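Local coordinates for protein hypoxanthine-guanine-xanthine phosphoribosyltransferase (Tritrichomonas foetus, PDB 1HGX) that salvages purine bases from the host, joining hypoxanthine, guanine or xanthine to 5-phospho-alpha-D-ribose 1-diphosphate to give IMP, GMP or XMP with release of diphosphate, at residues 22-27 with 53-58; 30-35 with 60-65. All blocks are in the same frame, centred on the assembly; numbering follows the deposited sequence.

Contact 1 of 2, residues 22-27 with 53-58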
ATOM      1  N   LYS A  22      11.621   2.532  14.412  1.00 15.87           N
ATOM      2  CA  LYS A  22      12.550   3.580  14.787  1.00 16.01           C
ATOM      3  C   LYS A  22      13.222   4.106  13.508  1.00 17.78           C
ATOM      4  O   LYS A  22      13.318   5.321  13.289  1.00 18.46           O
ATOM      5  CB  LYS A  22      13.593   3.008  15.741  1.00 14.75           C
ATOM      6  CG  LYS A  22      14.725   3.938  16.093  1.00 15.20           C
ATOM      7  CD  LYS A  22      15.632   3.271  17.106  1.00 20.85           C
ATOM      8  CE  LYS A  22      16.805   4.149  17.463  1.00 25.10           C
ATOM      9  NZ  LYS A  22      17.741   4.290  16.321  1.00 24.94           N
ATOM     10  N   ARG A  23      13.661   3.191  12.652  1.00 15.63           N
ATOM     11  CA  ARG A  23      14.321   3.571  11.406  1.00 16.70           C
ATOM     12  C   ARG A  23      13.395   4.387  10.499  1.00 16.38           C
ATOM     13  O   ARG A  23      13.810   5.365   9.874  1.00 15.87           O
ATOM     14  CB  ARG A  23      14.793   2.322  10.656  1.00 13.98           C
ATOM     15  CG  ARG A  23      15.684   2.637   9.466  1.00 13.88           C
ATOM     16  CD  ARG A  23      16.997   3.251   9.930  1.00 14.62           C
ATOM     17  NE  ARG A  23      17.803   3.708   8.806  1.00 15.41           N
ATOM     18  CZ  ARG A  23      18.227   4.953   8.647  1.00 16.30           C
ATOM     19  NH1 ARG A  23      17.929   5.881   9.545  1.00 16.78           N
ATOM     20  NH2 ARG A  23      18.923   5.276   7.567  1.00 15.07           N
ATOM     21  N   ILE A  24      12.144   3.960  10.409  1.00 14.92           N
ATOM     22  CA  ILE A  24      11.163   4.656   9.593  1.00 18.16           C
ATOM     23  C   ILE A  24      10.968   6.090  10.083  1.00 17.62           C
ATOM     24  O   ILE A  24      10.865   7.011   9.273  1.00 17.43           O
ATOM     25  CB  ILE A  24       9.827   3.883   9.569  1.00 19.52           C
ATOM     26  CG1 ILE A  24       9.980   2.655   8.670  1.00 20.28           C
ATOM     27  CG2 ILE A  24       8.677   4.778   9.077  1.00 21.69           C
ATOM     28  CD1 ILE A  24       8.726   1.864   8.524  1.00 25.02           C
ATOM     29  N   ARG A  25      10.936   6.292  11.400  1.00 16.62           N
ATOM     30  CA  ARG A  25      10.771   7.641  11.934  1.00 16.68           C
ATOM     31  C   ARG A  25      11.982   8.469  11.549  1.00 15.93           C
ATOM     32  O   ARG A  25      11.843   9.637  11.207  1.00 16.40           O
ATOM     33  CB  ARG A  25      10.612   7.625  13.454  1.00 21.21           C
ATOM     34  CG  ARG A  25       9.278   7.080  13.936  1.00 27.96           C
ATOM     35  CD  ARG A  25       9.056   7.363  15.425  1.00 31.33           C
ATOM     36  NE  ARG A  25       9.987   6.637  16.287  1.00 37.33           N
ATOM     37  CZ  ARG A  25       9.748   5.428  16.796  1.00 37.46           C
ATOM     38  NH1 ARG A  25       8.606   4.808  16.534  1.00 41.18           N
ATOM     39  NH2 ARG A  25      10.657   4.833  17.553  1.00 37.37           N
ATOM     40  N   GLU A  26      13.164   7.857  11.595  1.00 15.42           N
ATOM     41  CA  GLU A  26      14.412   8.541  11.233  1.00 16.17           C
ATOM     42  C   GLU A  26      14.411   8.932   9.755  1.00 18.29           C
ATOM     43  O   GLU A  26      14.793  10.054   9.397  1.00 15.54           O
ATOM     44  CB  GLU A  26      15.625   7.647  11.520  1.00 17.76           C
ATOM     45  CG  GLU A  26      15.844   7.368  12.999  1.00 16.24           C
ATOM     46  CD  GLU A  26      16.922   6.336  13.269  1.00 19.77           C
ATOM     47  OE1 GLU A  26      17.324   5.602  12.345  1.00 20.23           O
ATOM     48  OE2 GLU A  26      17.359   6.241  14.428  1.00 23.31           O
ATOM     49  N   LEU A  27      13.990   8.001   8.901  1.00 18.15           N
ATOM     50  CA  LEU A  27      13.921   8.251   7.463  1.00 17.86           C
ATOM     51  C   LEU A  27      12.907   9.345   7.150  1.00 16.87           C
ATOM     52  O   LEU A  27      13.199  10.259   6.382  1.00 17.16           O
ATOM     53  CB  LEU A  27      13.565   6.970   6.703  1.00 13.43           C
ATOM     54  CG  LEU A  27      14.707   5.958   6.576  1.00 17.51           C
ATOM     55  CD1 LEU A  27      14.210   4.674   5.929  1.00 16.39           C
ATOM     56  CD2 LEU A  27      15.846   6.579   5.774  1.00 14.52           C
ATOM     57  N   TYR A  53       6.309   1.590   2.549  1.00 10.49           N
ATOM     58  CA  TYR A  53       5.743   2.794   1.931  1.00  9.47           C
ATOM     59  C   TYR A  53       4.629   3.423   2.764  1.00 10.46           C
ATOM     60  O   TYR A  53       4.681   4.620   3.077  1.00 11.74           O
ATOM     61  CB  TYR A  53       5.218   2.463   0.532  1.00  8.52           C
ATOM     62  CG  TYR A  53       4.663   3.638  -0.255  1.00 12.06           C
ATOM     63  CD1 TYR A  53       5.514   4.525  -0.914  1.00 10.37           C
ATOM     64  CD2 TYR A  53       3.283   3.817  -0.405  1.00 12.45           C
ATOM     65  CE1 TYR A  53       5.008   5.558  -1.715  1.00  9.95           C
ATOM     66  CE2 TYR A  53       2.769   4.846  -1.205  1.00 14.81           C
ATOM     67  CZ  TYR A  53       3.638   5.708  -1.856  1.00 12.66           C
ATOM     68  OH  TYR A  53       3.132   6.714  -2.660  1.00 13.44           O
ATOM     69  N   THR A  54       3.617   2.638   3.118  1.00  8.78           N
ATOM     70  CA  THR A  54       2.525   3.181   3.912  1.00  9.99           C
ATOM     71  C   THR A  54       2.990   3.627   5.299  1.00 10.37           C
ATOM     72  O   THR A  54       2.493   4.623   5.826  1.00 10.62           O
ATOM     73  CB  THR A  54       1.365   2.188   4.036  1.00 13.87           C
ATOM     74  OG1 THR A  54       1.832   0.995   4.666  1.00 22.74           O
ATOM     75  CG2 THR A  54       0.805   1.853   2.655  1.00 12.08           C
ATOM     76  N   ASP A  55       3.941   2.905   5.891  1.00 10.39           N
ATOM     77  CA  ASP A  55       4.446   3.288   7.213  1.00 13.77           C
ATOM     78  C   ASP A  55       5.165   4.628   7.161  1.00 13.89           C
ATOM     79  O   ASP A  55       5.039   5.442   8.083  1.00 14.90           O
ATOM     80  CB  ASP A  55       5.354   2.208   7.802  1.00 15.83           C
ATOM     81  CG  ASP A  55       4.566   1.105   8.507  1.00 20.48           C
ATOM     82  OD1 ASP A  55       3.349   1.278   8.738  1.00 22.90           O
ATOM     83  OD2 ASP A  55       5.160   0.059   8.833  1.00 24.18           O
ATOM     84  N   LEU A  56       5.886   4.867   6.069  1.00 14.03           N
ATOM     85  CA  LEU A  56       6.597   6.121   5.865  1.00 15.20           C
ATOM     86  C   LEU A  56       5.592   7.255   5.713  1.00 16.68           C
ATOM     87  O   LEU A  56       5.736   8.310   6.346  1.00 17.65           O
ATOM     88  CB  LEU A  56       7.446   6.081   4.590  1.00 18.55           C
ATOM     89  CG  LEU A  56       8.888   5.577   4.603  1.00 26.26           C
ATOM     90  CD1 LEU A  56       9.416   5.704   3.182  1.00 25.93           C
ATOM     91  CD2 LEU A  56       9.769   6.386   5.566  1.00 22.99           C
ATOM     92  N   LEU A  57       4.601   7.046   4.845  1.00 14.29           N
ATOM     93  CA  LEU A  57       3.574   8.053   4.581  1.00 15.69           C
ATOM     94  C   LEU A  57       2.796   8.465   5.829  1.00 17.58           C
ATOM     95  O   LEU A  57       2.288   9.580   5.901  1.00 18.50           O
ATOM     96  CB  LEU A  57       2.621   7.584   3.482  1.00 13.74           C
ATOM     97  CG  LEU A  57       2.906   8.065   2.052  1.00 17.21           C
ATOM     98  CD1 LEU A  57       4.355   7.854   1.655  1.00 17.63           C
ATOM     99  CD2 LEU A  57       1.970   7.356   1.092  1.00 16.40           C
ATOM    100  N   LYS A  58       2.717   7.577   6.815  1.00 15.44           N
ATOM    101  CA  LYS A  58       2.020   7.892   8.058  1.00 17.22           C
ATOM    102  C   LYS A  58       2.813   8.913   8.873  1.00 18.16           C
ATOM    103  O   LYS A  58       2.308   9.472   9.846  1.00 19.04           O
ATOM    104  CB  LYS A  58       1.795   6.633   8.890  1.00 14.31           C
ATOM    105  CG  LYS A  58       0.750   5.721   8.323  1.00 17.55           C
ATOM    106  CD  LYS A  58       0.759   4.410   9.052  1.00 20.96           C
ATOM    107  CE  LYS A  58      -0.220   3.442   8.427  1.00 23.04           C
ATOM    108  NZ  LYS A  58       0.004   2.081   8.971  1.00 30.96           N
TER

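Contact 2 of 2, residues 30-35 with 60-65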
ATOM      1  N   GLU A  30      14.294  12.628   7.762  1.00 19.55           N
ATOM      2  CA  GLU A  30      15.258  12.959   6.729  1.00 17.75           C
ATOM      3  C   GLU A  30      14.572  13.378   5.431  1.00 17.11           C
ATOM      4  O   GLU A  30      14.964  14.361   4.797  1.00 18.37           O
ATOM      5  CB  GLU A  30      16.167  11.765   6.478  1.00 19.88           C
ATOM      6  CG  GLU A  30      17.618  12.164   6.391  1.00 27.08           C
ATOM      7  CD  GLU A  30      18.486  11.103   5.758  1.00 29.23           C
ATOM      8  OE1 GLU A  30      18.304   9.904   6.079  1.00 29.79           O
ATOM      9  OE2 GLU A  30      19.354  11.473   4.936  1.00 32.13           O
ATOM     10  N   LEU A  31      13.528  12.647   5.057  1.00 15.22           N
ATOM     11  CA  LEU A  31      12.773  12.943   3.843  1.00 15.12           C
ATOM     12  C   LEU A  31      12.091  14.306   3.921  1.00 17.21           C
ATOM     13  O   LEU A  31      12.094  15.059   2.948  1.00 17.31           O
ATOM     14  CB  LEU A  31      11.729  11.858   3.587  1.00 12.21           C
ATOM     15  CG  LEU A  31      12.292  10.462   3.317  1.00 16.95           C
ATOM     16  CD1 LEU A  31      11.166   9.436   3.218  1.00 14.78           C
ATOM     17  CD2 LEU A  31      13.117  10.487   2.047  1.00 11.69           C
ATOM     18  N   THR A  32      11.505  14.616   5.078  1.00 18.59           N
ATOM     19  CA  THR A  32      10.811  15.889   5.291  1.00 18.10           C
ATOM     20  C   THR A  32      11.729  17.085   5.016  1.00 18.40           C
ATOM     21  O   THR A  32      11.327  18.078   4.408  1.00 19.69           O
ATOM     22  CB  THR A  32      10.270  15.970   6.728  1.00 12.74           C
ATOM     23  OG1 THR A  32       9.353  14.892   6.946  1.00 13.01           O
ATOM     24  CG2 THR A  32       9.551  17.289   6.952  1.00 14.25           C
ATOM     25  N   GLU A  33      12.977  16.949   5.443  1.00 19.33           N
ATOM     26  CA  GLU A  33      13.994  17.966   5.262  1.00 20.83           C
ATOM     27  C   GLU A  33      14.027  18.416   3.795  1.00 20.23           C
ATOM     28  O   GLU A  33      13.913  19.601   3.489  1.00 21.51           O
ATOM     29  CB  GLU A  33      15.345  17.358   5.638  1.00 25.91           C
ATOM     30  CG  GLU A  33      16.361  18.328   6.187  1.00 44.74           C
ATOM     31  CD  GLU A  33      16.219  18.545   7.684  1.00 52.91           C
ATOM     32  OE1 GLU A  33      15.622  17.677   8.367  1.00 57.26           O
ATOM     33  OE2 GLU A  33      16.718  19.580   8.180  1.00 56.36           O
ATOM     34  N   PHE A  34      14.083  17.450   2.887  1.00 17.68           N
ATOM     35  CA  PHE A  34      14.167  17.737   1.463  1.00 17.26           C
ATOM     36  C   PHE A  34      12.849  17.911   0.711  1.00 14.71           C
ATOM     37  O   PHE A  34      12.724  18.806  -0.126  1.00 15.34           O
ATOM     38  CB  PHE A  34      15.007  16.643   0.785  1.00 17.77           C
ATOM     39  CG  PHE A  34      15.306  16.901  -0.666  1.00 18.16           C
ATOM     40  CD1 PHE A  34      16.310  17.787  -1.038  1.00 14.63           C
ATOM     41  CD2 PHE A  34      14.589  16.247  -1.660  1.00 18.78           C
ATOM     42  CE1 PHE A  34      16.595  18.021  -2.377  1.00 17.12           C
ATOM     43  CE2 PHE A  34      14.869  16.476  -3.008  1.00 18.94           C
ATOM     44  CZ  PHE A  34      15.874  17.364  -3.365  1.00 15.78           C
ATOM     45  N   TYR A  35      11.854  17.098   1.046  1.00 13.76           N
ATOM     46  CA  TYR A  35      10.578  17.105   0.325  1.00 16.07           C
ATOM     47  C   TYR A  35       9.398  17.931   0.826  1.00 18.02           C
ATOM     48  O   TYR A  35       8.389  18.058   0.126  1.00 17.14           O
ATOM     49  CB  TYR A  35      10.106  15.656   0.142  1.00 14.37           C
ATOM     50  CG  TYR A  35      11.003  14.831  -0.746  1.00 11.83           C
ATOM     51  CD1 TYR A  35      11.017  15.029  -2.125  1.00 12.59           C
ATOM     52  CD2 TYR A  35      11.845  13.859  -0.210  1.00 12.81           C
ATOM     53  CE1 TYR A  35      11.843  14.281  -2.951  1.00 13.70           C
ATOM     54  CE2 TYR A  35      12.683  13.104  -1.025  1.00 13.46           C
ATOM     55  CZ  TYR A  35      12.676  13.321  -2.398  1.00 14.98           C
ATOM     56  OH  TYR A  35      13.506  12.583  -3.210  1.00 17.27           O
ATOM     57  N   LEU A  60       4.671  11.403   7.144  1.00 16.25           N
ATOM     58  CA  LEU A  60       4.938  12.546   6.286  1.00 17.79           C
ATOM     59  C   LEU A  60       3.804  13.550   6.386  1.00 17.41           C
ATOM     60  O   LEU A  60       2.742  13.376   5.791  1.00 18.78           O
ATOM     61  CB  LEU A  60       5.138  12.086   4.842  1.00 20.14           C
ATOM     62  CG  LEU A  60       6.553  11.821   4.325  1.00 23.13           C
ATOM     63  CD1 LEU A  60       7.562  11.587   5.424  1.00 18.01           C
ATOM     64  CD2 LEU A  60       6.504  10.658   3.371  1.00 19.90           C
ATOM     65  N   ASP A  61       4.083  14.643   7.076  1.00 19.21           N
ATOM     66  CA  ASP A  61       3.103  15.685   7.322  1.00 22.75           C
ATOM     67  C   ASP A  61       3.106  16.826   6.303  1.00 22.71           C
ATOM     68  O   ASP A  61       3.153  17.992   6.679  1.00 29.32           O
ATOM     69  CB  ASP A  61       3.330  16.228   8.735  1.00 29.43           C
ATOM     70  CG  ASP A  61       2.138  16.979   9.276  1.00 39.91           C
ATOM     71  OD1 ASP A  61       0.990  16.617   8.934  1.00 44.13           O
ATOM     72  OD2 ASP A  61       2.355  17.935  10.054  1.00 47.17           O
ATOM     73  N   PHE A  62       3.072  16.493   5.018  1.00 18.89           N
ATOM     74  CA  PHE A  62       3.057  17.504   3.963  1.00 14.38           C
ATOM     75  C   PHE A  62       2.372  16.973   2.706  1.00 16.58           C
ATOM     76  O   PHE A  62       2.107  15.773   2.593  1.00 15.20           O
ATOM     77  CB  PHE A  62       4.470  18.022   3.655  1.00 12.31           C
ATOM     78  CG  PHE A  62       5.476  16.943   3.340  1.00 16.58           C
ATOM     79  CD1 PHE A  62       5.610  16.446   2.048  1.00 15.52           C
ATOM     80  CD2 PHE A  62       6.327  16.458   4.331  1.00 17.64           C
ATOM     81  CE1 PHE A  62       6.576  15.486   1.746  1.00 14.08           C
ATOM     82  CE2 PHE A  62       7.301  15.491   4.039  1.00 15.68           C
ATOM     83  CZ  PHE A  62       7.424  15.007   2.744  1.00 14.87           C
ATOM     84  N   GLN A  63       2.031  17.873   1.790  1.00 14.59           N
ATOM     85  CA  GLN A  63       1.367  17.493   0.551  1.00 13.69           C
ATOM     86  C   GLN A  63       2.324  16.702  -0.339  1.00 12.51           C
ATOM     87  O   GLN A  63       3.455  17.121  -0.586  1.00 12.81           O
ATOM     88  CB  GLN A  63       0.878  18.743  -0.176  1.00 13.19           C
ATOM     89  CG  GLN A  63       0.091  18.471  -1.433  1.00 17.19           C
ATOM     90  CD  GLN A  63      -0.381  19.747  -2.094  1.00 22.01           C
ATOM     91  OE1 GLN A  63       0.359  20.715  -2.195  1.00 28.92           O
ATOM     92  NE2 GLN A  63      -1.623  19.756  -2.540  1.00 25.15           N
ATOM     93  N   LEU A  64       1.864  15.547  -0.804  1.00 14.76           N
ATOM     94  CA  LEU A  64       2.657  14.674  -1.670  1.00 12.37           C
ATOM     95  C   LEU A  64       1.674  13.890  -2.524  1.00 12.57           C
ATOM     96  O   LEU A  64       0.519  13.732  -2.151  1.00 15.72           O
ATOM     97  CB  LEU A  64       3.520  13.732  -0.824  1.00  8.46           C
ATOM     98  CG  LEU A  64       2.833  12.806   0.185  1.00  8.95           C
ATOM     99  CD1 LEU A  64       2.446  11.472  -0.449  1.00 11.34           C
ATOM    100  CD2 LEU A  64       3.782  12.590   1.348  1.00 12.33           C
ATOM    101  N   GLU A  65       2.124  13.391  -3.665  1.00 13.11           N
ATOM    102  CA  GLU A  65       1.250  12.663  -4.569  1.00 10.59           C
ATOM    103  C   GLU A  65       1.710  11.223  -4.722  1.00 10.84           C
ATOM    104  O   GLU A  65       2.779  10.965  -5.259  1.00 13.90           O
ATOM    105  CB  GLU A  65       1.263  13.367  -5.916  1.00 13.83           C
ATOM    106  CG  GLU A  65       0.350  12.771  -6.961  1.00 17.61           C
ATOM    107  CD  GLU A  65       0.060  13.744  -8.085  1.00 22.96           C
ATOM    108  OE1 GLU A  65       0.700  14.819  -8.138  1.00 22.74           O
ATOM    109  OE2 GLU A  65      -0.821  13.436  -8.915  1.00 27.37           O
TER
HETATM  110  O   HOH W   1       6.716  15.302   7.965  1.00 25.42           O

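Contact 1 of 2, residues 22-27 with 53-58
Ile-24 meets the CD2 methyl of Leu-56 where two helices of the type I phosphoribosyltransferase fold, 17-35 and 50-57, pack together. The axes of segments 22-27 and 53-57 pass 9.6 Å apart and cross at -57°, and the nearest pair of CA atoms is that of Ile-24 and Leu-56, 6.1 Å apart. Ile-24 divides its side chain between two neighbours. Its CG2, anti to the backbone N, lies over the peptide that follows Asp-55, 3.8 Å from Asp-55 O, and also touches CD2 of Leu-56. The other branch is extended from CG1 (chi2 -177°) and is directed at Asp-55, the two side chains running at a slant to one another. Leu-56 answers from the second helix with a single methyl: Leu-56 CD2 abuts both Ile-24 O and Leu-27 CB, 4.0 Å from the latter. No hydrogen bond links the segments, and all four touching residues are buried. The polar end of Asp-55 is engaged elsewhere, OD2 with Tyr-160 and Gln-21, OD1 in a salt bridge with Lys-58 of the second subunit, so the helix that packs on 22-27 also takes part in the dimer interface. It is the CB of Asp-55 that receives the extended branch of Ile-24, with Ile-24 CD1 lying 3.5 Å from Asp-55 CB.

Contact 2 of 2, residues 30-35 with 60-65
Phe-62 packs against Thr-32 and Tyr-35, bringing the connection between helix 50-57 and strand 65-72 of the phosphoribosyltransferase fold onto the last turn of helix 17-35. From its CB, which points toward the helix, CG stands between the backbone N and the carbonyl carbon (chi1 54°), which turns the ring in toward Thr-32 and Tyr-35. The carbonyl of Tyr-35 lies over one face of the ring on its CD1-CE1 side, with Tyr-35 O 3.5 Å from Phe-62 CE1. The carbonyl carbon of Tyr-35 sits 3.8 Å above that face, displaced toward the rim. At the far end, Phe-62 CZ touches Tyr-35 CB at 3.8 Å. Across the ring from CD1 and CE1, Phe-62 CE2 meets Thr-32, whose OG1 lies in the ring plane at the edge, 3.6 Å from Phe-62 CE2. That hydroxyl also has Leu-60 CD1 beside it and is hydrogen-bonded to Ala-28 O within the helix. The loop itself continues into the dimer interface, where Asp-61 OD1 and Gln-63 NE2 bond to Asn-170 and His-165 of the second subunit. One water bridges the two segments: it donates to Thr-32 OG1 and accepts from Asp-61 N, each at 2.9 Å.

Overall arrangement
From the N terminus the chain first runs along helix 17-35, which supplies 22-27 and then 30-35. It next forms strand 41-45 and turns into helix 50-57, where contact 1 closes a loop of 25 intervening residues. The loop beyond that helix returns to the end of helix 17-35 at contact 2, with 24 residues between its segments, before strand 65-72 begins. The two closures therefore cross, since their segments alternate along the chain. Their centres lie about 11 Å apart and they are joined directly, Leu-56 CD2 packing on Leu-31 CD1. Together they tie helix 17-35 to the region linking two neighbouring parallel strands, and both reach the second subunit.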